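Local coordinates for mobilization protein A (Pseudomonas aeruginosa, PDB 2NS6) that nicks one DNA strand at the transfer origin of a plasmid, as the metal-dependent relaxase of the complex that starts conjugative transfer, at residues S17-E28 with R52-D61; A89-H97 with A171-R182. All coordinates share one frame; numbering follows the deposited sequence.

Interaction 1 (S17-E28 with R52-D61); sequences SARAKADYIQRE and RPADYWDAAD
Asp-61 turns its carboxylate onto the start of helix 18-26 and takes three bonds there. Its OD2 receives Ala-18 N at 2.9 Å through the syn lone pair. OD1 is held from opposite faces of the carboxylate plane, by Ser-17 OG at 2.8 Å and by Arg-19 N at 2.9 Å. Ser-17 is the N-cap: its OG, anti to the backbone N (chi1 166°), also accepts from Ala-20 N at 3.2 Å, so the first three N-H groups of the helix all have acceptors. The side chain of Arg-19 divides its guanidinium between two acids. NE and NH2 grip Asp-23 side-on, NE lying 2.8 Å from OD1 of Asp-23. NH1 reaches across to the syn lone pair of Asp-58 OD1 at 3.0 Å, nearly in the guanidinium plane, while Ala-54 CB sits over one face. Beneath these polar groups the Trp-57 indole takes up the two alanines, CE3 lying 3.6 Å from Ala-18 CB and CD1 3.5 Å from Ala-22 CB; its NE1 bonds to Thr-107 of the sheet. Glu-28 and Arg-52 add a long salt bridge. Asp-61 thus satisfies two N-H groups at the start of helix 18-26, and its charge probably favours that positive helix end; the helix carries Tyr-24, probably the tyrosine that becomes linked to DNA.

Interaction 2 (A89-H97 with A171-R182); sequences ALASEFAQH and AWADHANRALER. With MN (manganese (II) ion), chain D.
Leu-90 and Phe-94 face Trp-172 in the apolar centre of this contact. Leu-90 is a knob in the hole formed by Trp-172, His-175, Ala-176 and Ala-179; its CD2 meets Trp-172 CH2 at 3.5 Å, and its CD1 comes 4.1 Å from Ala-179 CB. One turn on, Phe-94 receives Trp-172 CE3 over one ring face, 3.5 Å from its CG. The two rings are inclined obliquely, with planes at 53°. Phe-94 also directs an edge toward the face of His-175, which in turn points its own edge at the face of His-97, so that the four rings make one aromatic cluster. The segments run antiparallel, their axes 10.2 Å apart at 148°, and pack knobs-into-holes, His-175 being the reciprocal knob among Leu-90, Glu-93, Phe-94 and His-97. The pair lies against the five-stranded antiparallel sheet, where Phe-94 and Trp-172 both rest on Leu-5 and Phe-76. Toward its edge the contact turns polar. His-175, with CG anti to the carbonyl carbon (chi1 -83°), sends ND1 to Glu-93 OE1 at 2.8 Å; the donor stands well above the carboxylate plane, while the oxygen lies near the imidazole plane. Arg-178, its guanidinium face toward the same carboxylate, and Arg-182 probably complete a salt-bridge network with Glu-93, the Arg-182 bridge being long, but the detail is doubtful because the two guanidiniums are modelled too close together. At the other end, His-97 ND1 binds a manganese ion at 2.5 Å, distinct from another manganese about 10 Å from the His-97 side chain.

From the N terminus, strand 5-10 leads into helix 18-26, and interaction 1 closes when the chain, having added edge strand 38-44, returns as helix 53-63. Strand 71-77 follows, then helix 84-99, which opens interaction 2. That contact closes a longer loop, 73 residues between its segments, holding strands 106-113 and 117-124 and helix 136-139 before helix 164-181 arrives. The two loops follow in series, neither nesting nor crossing. Interaction 1 ties two helices together on one face of the antiparallel sheet, interaction 2 two on the other; their centres are 25 Å apart, with the sheet between.

Interaction 1 (S17-E28 with R52-D61)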
loop_
_atom_site.group_PDB
_atom_site.type_symbol
_atom_site.label_atom_id
_atom_site.label_comp_id
_atom_site.label_asym_id
_atom_site.label_seq_id
_atom_site.Cartn_x
_atom_site.Cartn_y
_atom_site.Cartn_z
ATOM N N SER A 17 8.896 -7.387 8.546
ATOM C CA SER A 17 8.014 -6.821 9.564
ATOM C C SER A 17 7.238 -5.645 8.991
ATOM O O SER A 17 7.817 -4.624 8.639
ATOM C CB SER A 17 8.806 -6.332 10.769
ATOM O OG SER A 17 7.988 -5.514 11.592
ATOM N N ALA A 18 5.922 -5.795 8.921
ATOM C CA ALA A 18 5.064 -4.755 8.389
ATOM C C ALA A 18 5.258 -3.447 9.141
ATOM O O ALA A 18 5.398 -2.393 8.532
ATOM C CB ALA A 18 3.615 -5.196 8.463
ATOM N N ARG A 19 5.266 -3.518 10.468
ATOM C CA ARG A 19 5.436 -2.320 11.276
ATOM C C ARG A 19 6.739 -1.612 10.946
ATOM O O ARG A 19 6.758 -0.398 10.759
ATOM C CB ARG A 19 5.390 -2.653 12.772
ATOM C CG ARG A 19 5.622 -1.440 13.692
ATOM C CD ARG A 19 4.667 -0.287 13.388
ATOM N NE ARG A 19 5.143 0.976 13.955
ATOM C CZ ARG A 19 5.124 1.278 15.251
ATOM N NH1 ARG A 19 4.644 0.413 16.136
ATOM N NH2 ARG A 19 5.604 2.439 15.665
ATOM N N ALA A 20 7.829 -2.366 10.871
ATOM C CA ALA A 20 9.127 -1.768 10.559
ATOM C C ALA A 20 9.086 -1.120 9.174
ATOM O O ALA A 20 9.559 0.001 8.997
ATOM C CB ALA A 20 10.227 -2.832 10.621
ATOM N N LYS A 21 8.513 -1.817 8.197
ATOM C CA LYS A 21 8.419 -1.273 6.844
ATOM C C LYS A 21 7.587 0.013 6.799
ATOM O O LYS A 21 7.983 0.994 6.161
ATOM C CB LYS A 21 7.830 -2.324 5.896
ATOM C CG LYS A 21 7.492 -1.799 4.505
ATOM C CD LYS A 21 8.730 -1.378 3.732
ATOM C CE LYS A 21 9.531 -2.598 3.304
ATOM N NZ LYS A 21 10.683 -2.239 2.432
ATOM N N ALA A 22 6.440 0.020 7.476
ATOM C CA ALA A 22 5.589 1.213 7.499
ATOM C C ALA A 22 6.317 2.397 8.141
ATOM O O ALA A 22 6.286 3.517 7.621
ATOM C CB ALA A 22 4.287 0.922 8.255
ATOM N N ASP A 23 6.981 2.154 9.269
ATOM C CA ASP A 23 7.703 3.228 9.943
ATOM C C ASP A 23 8.850 3.773 9.108
ATOM O O ASP A 23 9.103 4.978 9.101
ATOM C CB ASP A 23 8.222 2.750 11.300
ATOM C CG ASP A 23 7.170 2.860 12.392
ATOM O OD1 ASP A 23 5.971 2.925 12.052
ATOM O OD2 ASP A 23 7.541 2.877 13.584
ATOM N N TYR A 24 9.535 2.890 8.394
ATOM C CA TYR A 24 10.648 3.312 7.562
ATOM C C TYR A 24 10.194 4.188 6.389
ATOM O O TYR A 24 10.649 5.330 6.260
ATOM C CB TYR A 24 11.409 2.091 7.048
ATOM C CG TYR A 24 12.663 2.437 6.274
ATOM C CD1 TYR A 24 13.736 3.077 6.890
ATOM C CD2 TYR A 24 12.772 2.120 4.923
ATOM C CE1 TYR A 24 14.894 3.392 6.174
ATOM C CE2 TYR A 24 13.918 2.428 4.201
ATOM C CZ TYR A 24 14.974 3.061 4.832
ATOM O OH TYR A 24 16.108 3.352 4.118
ATOM N N ILE A 25 9.292 3.682 5.546
ATOM C CA ILE A 25 8.845 4.479 4.401
ATOM C C ILE A 25 8.136 5.778 4.789
ATOM O O ILE A 25 8.191 6.760 4.052
ATOM C CB ILE A 25 7.937 3.671 3.432
ATOM C CG1 ILE A 25 6.619 3.289 4.102
ATOM C CG2 ILE A 25 8.675 2.438 2.951
ATOM C CD1 ILE A 25 5.580 2.758 3.115
ATOM N N GLN A 26 7.473 5.800 5.940
ATOM C CA GLN A 26 6.807 7.033 6.364
ATOM C C GLN A 26 7.726 7.865 7.264
ATOM O O GLN A 26 7.381 8.981 7.644
ATOM C CB GLN A 26 5.526 6.736 7.148
ATOM C CG GLN A 26 4.373 6.125 6.358
ATOM C CD GLN A 26 3.149 5.923 7.236
ATOM O OE1 GLN A 26 3.116 5.030 8.088
ATOM N NE2 GLN A 26 2.144 6.766 7.048
ATOM N N ARG A 27 8.888 7.317 7.603
ATOM C CA ARG A 27 9.833 7.982 8.502
ATOM C C ARG A 27 9.138 8.368 9.812
ATOM O O ARG A 27 9.183 9.521 10.255
ATOM C CB ARG A 27 10.478 9.212 7.830
ATOM C CG ARG A 27 11.444 8.853 6.688
ATOM C CD ARG A 27 12.451 7.784 7.136
ATOM N NE ARG A 27 13.131 7.081 6.039
ATOM C CZ ARG A 27 14.130 7.578 5.317
ATOM N NH1 ARG A 27 14.588 8.799 5.551
ATOM N NH2 ARG A 27 14.694 6.841 4.374
ATOM N N GLU A 28 8.485 7.376 10.417
ATOM C CA GLU A 28 7.780 7.546 11.687
ATOM C C GLU A 28 8.527 6.746 12.748
ATOM O O GLU A 28 9.547 6.109 12.463
ATOM C CB GLU A 28 6.334 7.027 11.591
ATOM C CG GLU A 28 5.442 7.761 10.593
ATOM C CD GLU A 28 4.862 9.057 11.143
ATOM O OE1 GLU A 28 5.607 9.833 11.781
ATOM O OE2 GLU A 28 3.653 9.306 10.925
ATOM N N ARG A 52 -4.428 4.442 14.252
ATOM C CA ARG A 52 -3.281 4.932 13.468
ATOM C C ARG A 52 -2.919 3.827 12.498
ATOM O O ARG A 52 -2.988 2.653 12.849
ATOM C CB ARG A 52 -2.034 5.150 14.327
ATOM C CG ARG A 52 -2.026 6.361 15.185
ATOM C CD ARG A 52 -0.693 6.407 15.894
ATOM N NE ARG A 52 0.412 6.699 14.982
ATOM C CZ ARG A 52 1.071 7.853 14.963
ATOM N NH1 ARG A 52 0.730 8.822 15.807
ATOM N NH2 ARG A 52 2.073 8.037 14.113
ATOM N N PRO A 53 -2.492 4.187 11.281
ATOM C CA PRO A 53 -2.119 3.185 10.278
ATOM C C PRO A 53 -1.198 2.103 10.859
ATOM O O PRO A 53 -1.388 0.910 10.609
ATOM C CB PRO A 53 -1.442 4.021 9.198
ATOM C CG PRO A 53 -2.189 5.338 9.288
ATOM C CD PRO A 53 -2.281 5.557 10.776
ATOM N N ALA A 54 -0.212 2.527 11.647
ATOM C CA ALA A 54 0.726 1.602 12.271
ATOM C C ALA A 54 0.003 0.535 13.085
ATOM O O ALA A 54 0.470 -0.605 13.186
ATOM C CB ALA A 54 1.702 2.366 13.168
ATOM N N ASP A 55 -1.140 0.890 13.663
ATOM C CA ASP A 55 -1.881 -0.089 14.454
ATOM C C ASP A 55 -2.257 -1.298 13.597
ATOM O O ASP A 55 -2.276 -2.426 14.084
ATOM C CB ASP A 55 -3.147 0.534 15.071
ATOM C CG ASP A 55 -2.843 1.744 15.943
ATOM O OD1 ASP A 55 -1.739 1.824 16.524
ATOM O OD2 ASP A 55 -3.725 2.620 16.064
ATOM N N TYR A 56 -2.540 -1.074 12.317
ATOM C CA TYR A 56 -2.911 -2.176 11.436
ATOM C C TYR A 56 -1.713 -3.091 11.176
ATOM O O TYR A 56 -1.830 -4.320 11.205
ATOM C CB TYR A 56 -3.440 -1.639 10.099
ATOM C CG TYR A 56 -3.984 -2.711 9.182
ATOM C CD1 TYR A 56 -5.307 -3.137 9.287
ATOM C CD2 TYR A 56 -3.167 -3.323 8.234
ATOM C CE1 TYR A 56 -5.806 -4.144 8.477
ATOM C CE2 TYR A 56 -3.656 -4.337 7.413
ATOM C CZ TYR A 56 -4.976 -4.744 7.542
ATOM O OH TYR A 56 -5.475 -5.749 6.746
ATOM N N TRP A 57 -0.557 -2.494 10.921
ATOM C CA TRP A 57 0.637 -3.272 10.648
ATOM C C TRP A 57 1.143 -3.996 11.890
ATOM O O TRP A 57 1.722 -5.085 11.789
ATOM C CB TRP A 57 1.707 -2.363 10.051
ATOM C CG TRP A 57 1.179 -1.659 8.834
ATOM C CD1 TRP A 57 0.997 -0.319 8.676
ATOM C CD2 TRP A 57 0.714 -2.277 7.627
ATOM N NE1 TRP A 57 0.448 -0.057 7.440
ATOM C CE2 TRP A 57 0.270 -1.243 6.775
ATOM C CE3 TRP A 57 0.641 -3.609 7.177
ATOM C CZ2 TRP A 57 -0.258 -1.496 5.497
ATOM C CZ3 TRP A 57 0.121 -3.860 5.911
ATOM C CH2 TRP A 57 -0.318 -2.801 5.083
ATOM N N ASP A 58 0.911 -3.400 13.057
ATOM C CA ASP A 58 1.310 -4.023 14.324
ATOM C C ASP A 58 0.530 -5.334 14.464
ATOM O O ASP A 58 1.103 -6.375 14.780
ATOM C CB ASP A 58 0.965 -3.129 15.530
ATOM C CG ASP A 58 1.933 -1.959 15.724
ATOM O OD1 ASP A 58 3.140 -2.093 15.423
ATOM O OD2 ASP A 58 1.475 -0.897 16.213
ATOM N N ALA A 59 -0.782 -5.266 14.238
ATOM C CA ALA A 59 -1.650 -6.441 14.345
ATOM C C ALA A 59 -1.222 -7.491 13.333
ATOM O O ALA A 59 -1.058 -8.665 13.670
ATOM C CB ALA A 59 -3.114 -6.046 14.107
ATOM N N ALA A 60 -1.048 -7.070 12.086
ATOM C CA ALA A 60 -0.623 -7.994 11.050
ATOM C C ALA A 60 0.609 -8.773 11.533
ATOM O O ALA A 60 0.654 -9.988 11.403
ATOM C CB ALA A 60 -0.302 -7.227 9.772
ATOM N N ASP A 61 1.595 -8.071 12.095
ATOM C CA ASP A 61 2.817 -8.716 12.596
ATOM C C ASP A 61 2.532 -9.617 13.806
ATOM O O ASP A 61 3.131 -10.679 13.953
ATOM C CB ASP A 61 3.866 -7.673 13.018
ATOM C CG ASP A 61 4.588 -7.023 11.829
ATOM O OD1 ASP A 61 5.210 -5.960 12.039
ATOM O OD2 ASP A 61 4.553 -7.575 10.706
#

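Interaction 2 (A89-H97 with A171-R182)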
loop_
_atom_site.group_PDB
_atom_site.type_symbol
_atom_site.label_atom_id
_atom_site.label_comp_id
_atom_site.label_asym_id
_atom_site.label_seq_id
_atom_site.Cartn_x
_atom_site.Cartn_y
_atom_site.Cartn_z
ATOM N N ALA A 89 -1.559 13.586 -6.176
ATOM C CA ALA A 89 -2.820 13.134 -6.752
ATOM C C ALA A 89 -2.618 11.849 -7.540
ATOM O O ALA A 89 -3.410 10.913 -7.423
ATOM C CB ALA A 89 -3.420 14.228 -7.652
ATOM N N LEU A 90 -1.560 11.799 -8.345
ATOM C CA LEU A 90 -1.273 10.613 -9.160
ATOM C C LEU A 90 -1.052 9.343 -8.332
ATOM O O LEU A 90 -1.631 8.295 -8.633
ATOM C CB LEU A 90 -0.044 10.866 -10.048
ATOM C CG LEU A 90 0.496 9.675 -10.844
ATOM C CD1 LEU A 90 -0.575 9.137 -11.780
ATOM C CD2 LEU A 90 1.724 10.101 -11.639
ATOM N N ALA A 91 -0.217 9.440 -7.298
ATOM C CA ALA A 91 0.081 8.304 -6.426
ATOM C C ALA A 91 -1.179 7.800 -5.725
ATOM O O ALA A 91 -1.440 6.592 -5.692
ATOM C CB ALA A 91 1.134 8.700 -5.380
ATOM N N SER A 92 -1.954 8.733 -5.171
ATOM C CA SER A 92 -3.198 8.390 -4.482
ATOM C C SER A 92 -4.110 7.704 -5.479
ATOM O O SER A 92 -4.699 6.656 -5.199
ATOM C CB SER A 92 -3.904 9.646 -3.972
ATOM O OG SER A 92 -3.049 10.431 -3.166
ATOM N N GLU A 93 -4.222 8.318 -6.649
ATOM C CA GLU A 93 -5.061 7.794 -7.712
ATOM C C GLU A 93 -4.679 6.359 -8.052
ATOM O O GLU A 93 -5.547 5.489 -8.156
ATOM C CB GLU A 93 -4.937 8.677 -8.957
ATOM C CG GLU A 93 -5.899 8.325 -10.082
ATOM C CD GLU A 93 -5.509 8.984 -11.399
ATOM O OE1 GLU A 93 -4.408 8.679 -11.905
ATOM O OE2 GLU A 93 -6.293 9.797 -11.919
ATOM N N PHE A 94 -3.385 6.098 -8.216
ATOM C CA PHE A 94 -2.963 4.749 -8.563
ATOM C C PHE A 94 -3.182 3.769 -7.392
ATOM O O PHE A 94 -3.516 2.607 -7.612
ATOM C CB PHE A 94 -1.498 4.752 -9.029
ATOM C CG PHE A 94 -1.024 3.429 -9.586
ATOM C CD1 PHE A 94 -1.644 2.841 -10.692
ATOM C CD2 PHE A 94 0.046 2.771 -8.998
ATOM C CE1 PHE A 94 -1.191 1.617 -11.198
ATOM C CE2 PHE A 94 0.504 1.551 -9.497
ATOM C CZ PHE A 94 -0.117 0.973 -10.597
ATOM N N ALA A 95 -3.019 4.233 -6.155
ATOM C CA ALA A 95 -3.242 3.360 -5.005
ATOM C C ALA A 95 -4.696 2.879 -4.998
ATOM O O ALA A 95 -4.983 1.704 -4.746
ATOM C CB ALA A 95 -2.929 4.098 -3.710
ATOM N N GLN A 96 -5.613 3.802 -5.265
ATOM C CA GLN A 96 -7.032 3.476 -5.310
ATOM C C GLN A 96 -7.272 2.458 -6.413
ATOM O O GLN A 96 -8.052 1.524 -6.254
ATOM C CB GLN A 96 -7.860 4.732 -5.601
ATOM C CG GLN A 96 -8.049 5.609 -4.399
ATOM C CD GLN A 96 -8.526 4.798 -3.209
ATOM O OE1 GLN A 96 -9.540 4.083 -3.289
ATOM N NE2 GLN A 96 -7.794 4.883 -2.109
ATOM N N HIS A 97 -6.597 2.651 -7.538
ATOM C CA HIS A 97 -6.749 1.750 -8.658
ATOM C C HIS A 97 -6.467 0.308 -8.264
ATOM O O HIS A 97 -7.149 -0.599 -8.714
ATOM C CB HIS A 97 -5.818 2.147 -9.801
ATOM C CG HIS A 97 -5.973 1.285 -11.017
ATOM N ND1 HIS A 97 -7.026 1.419 -11.895
ATOM C CD2 HIS A 97 -5.246 0.234 -11.459
ATOM C CE1 HIS A 97 -6.944 0.485 -12.825
ATOM N NE2 HIS A 97 -5.874 -0.249 -12.581
ATOM N N ALA A 171 -1.061 -0.423 -16.219
ATOM C CA ALA A 171 -1.995 0.450 -15.520
ATOM C C ALA A 171 -1.255 1.690 -15.028
ATOM O O ALA A 171 -1.734 2.814 -15.190
ATOM C CB ALA A 171 -2.633 -0.293 -14.354
ATOM N N TRP A 172 -0.080 1.492 -14.437
ATOM C CA TRP A 172 0.710 2.614 -13.941
ATOM C C TRP A 172 1.047 3.554 -15.096
ATOM O O TRP A 172 0.925 4.776 -14.967
ATOM C CB TRP A 172 2.000 2.116 -13.278
ATOM C CG TRP A 172 2.965 3.219 -12.890
ATOM C CD1 TRP A 172 4.286 3.291 -13.214
ATOM C CD2 TRP A 172 2.676 4.409 -12.136
ATOM N NE1 TRP A 172 4.840 4.448 -12.721
ATOM C CE2 TRP A 172 3.875 5.155 -12.056
ATOM C CE3 TRP A 172 1.522 4.917 -11.527
ATOM C CZ2 TRP A 172 3.958 6.386 -11.387
ATOM C CZ3 TRP A 172 1.601 6.146 -10.860
ATOM C CH2 TRP A 172 2.815 6.865 -10.798
ATOM N N ALA A 173 1.456 2.976 -16.225
ATOM C CA ALA A 173 1.810 3.758 -17.412
ATOM C C ALA A 173 0.646 4.646 -17.850
ATOM O O ALA A 173 0.810 5.848 -18.048
ATOM C CB ALA A 173 2.207 2.822 -18.549
ATOM N N ASP A 174 -0.523 4.033 -18.004
ATOM C CA ASP A 174 -1.746 4.723 -18.406
ATOM C C ASP A 174 -2.048 5.866 -17.433
ATOM O O ASP A 174 -2.540 6.924 -17.833
ATOM C CB ASP A 174 -2.900 3.707 -18.441
ATOM C CG ASP A 174 -4.271 4.347 -18.679
ATOM O OD1 ASP A 174 -4.459 5.030 -19.710
ATOM O OD2 ASP A 174 -5.170 4.143 -17.828
ATOM N N HIS A 175 -1.733 5.655 -16.157
ATOM C CA HIS A 175 -1.971 6.663 -15.130
ATOM C C HIS A 175 -0.956 7.799 -15.216
ATOM O O HIS A 175 -1.335 8.968 -15.289
ATOM C CB HIS A 175 -1.934 6.010 -13.740
ATOM C CG HIS A 175 -3.229 5.369 -13.347
ATOM N ND1 HIS A 175 -4.180 6.021 -12.592
ATOM C CD2 HIS A 175 -3.761 4.164 -13.666
ATOM C CE1 HIS A 175 -5.244 5.246 -12.461
ATOM N NE2 HIS A 175 -5.014 4.115 -13.103
ATOM N N ALA A 176 0.329 7.462 -15.208
ATOM C CA ALA A 176 1.365 8.488 -15.304
ATOM C C ALA A 176 1.184 9.290 -16.600
ATOM O O ALA A 176 1.168 10.515 -16.572
ATOM C CB ALA A 176 2.752 7.846 -15.266
ATOM N N ASN A 177 1.033 8.596 -17.725
ATOM C CA ASN A 177 0.854 9.262 -19.010
ATOM C C ASN A 177 -0.322 10.233 -18.975
ATOM O O ASN A 177 -0.185 11.408 -19.324
ATOM C CB ASN A 177 0.641 8.223 -20.112
ATOM C CG ASN A 177 1.893 7.411 -20.394
ATOM O OD1 ASN A 177 1.831 6.321 -20.961
ATOM N ND2 ASN A 177 3.042 7.948 -20.000
ATOM N N ARG A 178 -1.479 9.742 -18.546
ATOM C CA ARG A 178 -2.668 10.581 -18.461
ATOM C C ARG A 178 -2.374 11.843 -17.645
ATOM O O ARG A 178 -2.694 12.952 -18.070
ATOM C CB ARG A 178 -3.815 9.800 -17.808
ATOM C CG ARG A 178 -5.124 10.565 -17.754
ATOM C CD ARG A 178 -5.898 10.286 -16.467
ATOM N NE ARG A 178 -5.167 10.735 -15.281
ATOM C CZ ARG A 178 -4.308 9.983 -14.593
ATOM N NH1 ARG A 178 -3.685 10.482 -13.534
ATOM N NH2 ARG A 178 -4.086 8.729 -14.951
ATOM N N ALA A 179 -1.758 11.674 -16.479
ATOM C CA ALA A 179 -1.437 12.800 -15.604
ATOM C C ALA A 179 -0.503 13.800 -16.267
ATOM O O ALA A 179 -0.603 15.009 -16.043
ATOM C CB ALA A 179 -0.800 12.291 -14.314
ATOM N N LEU A 180 0.419 13.284 -17.072
ATOM C CA LEU A 180 1.382 14.123 -17.770
ATOM C C LEU A 180 0.721 15.032 -18.797
ATOM O O LEU A 180 0.958 16.240 -18.798
ATOM C CB LEU A 180 2.439 13.253 -18.453
ATOM C CG LEU A 180 3.550 12.751 -17.529
ATOM C CD1 LEU A 180 4.445 11.736 -18.248
ATOM C CD2 LEU A 180 4.358 13.947 -17.063
ATOM N N GLU A 181 -0.116 14.466 -19.658
ATOM C CA GLU A 181 -0.754 15.284 -20.677
ATOM C C GLU A 181 -1.695 16.342 -20.114
ATOM O O GLU A 181 -1.672 17.487 -20.567
ATOM C CB GLU A 181 -1.484 14.422 -21.714
ATOM C CG GLU A 181 -2.693 13.675 -21.220
ATOM C CD GLU A 181 -3.574 13.189 -22.370
ATOM O OE1 GLU A 181 -4.075 14.045 -23.140
ATOM O OE2 GLU A 181 -3.768 11.957 -22.502
ATOM N N ARG A 182 -2.514 15.997 -19.125
ATOM C CA ARG A 182 -3.405 17.017 -18.585
ATOM C C ARG A 182 -2.639 18.008 -17.719
ATOM O O ARG A 182 -3.213 18.950 -17.177
ATOM C CB ARG A 182 -4.557 16.402 -17.793
ATOM C CG ARG A 182 -4.214 15.942 -16.408
ATOM C CD ARG A 182 -5.466 15.974 -15.552
ATOM N NE ARG A 182 -5.386 14.990 -14.489
ATOM C CZ ARG A 182 -5.419 13.679 -14.697
ATOM N NH1 ARG A 182 -5.537 13.209 -15.931
ATOM N NH2 ARG A 182 -5.321 12.840 -13.675
HETATM MN MN MN D . -8.019 3.651 -12.198
#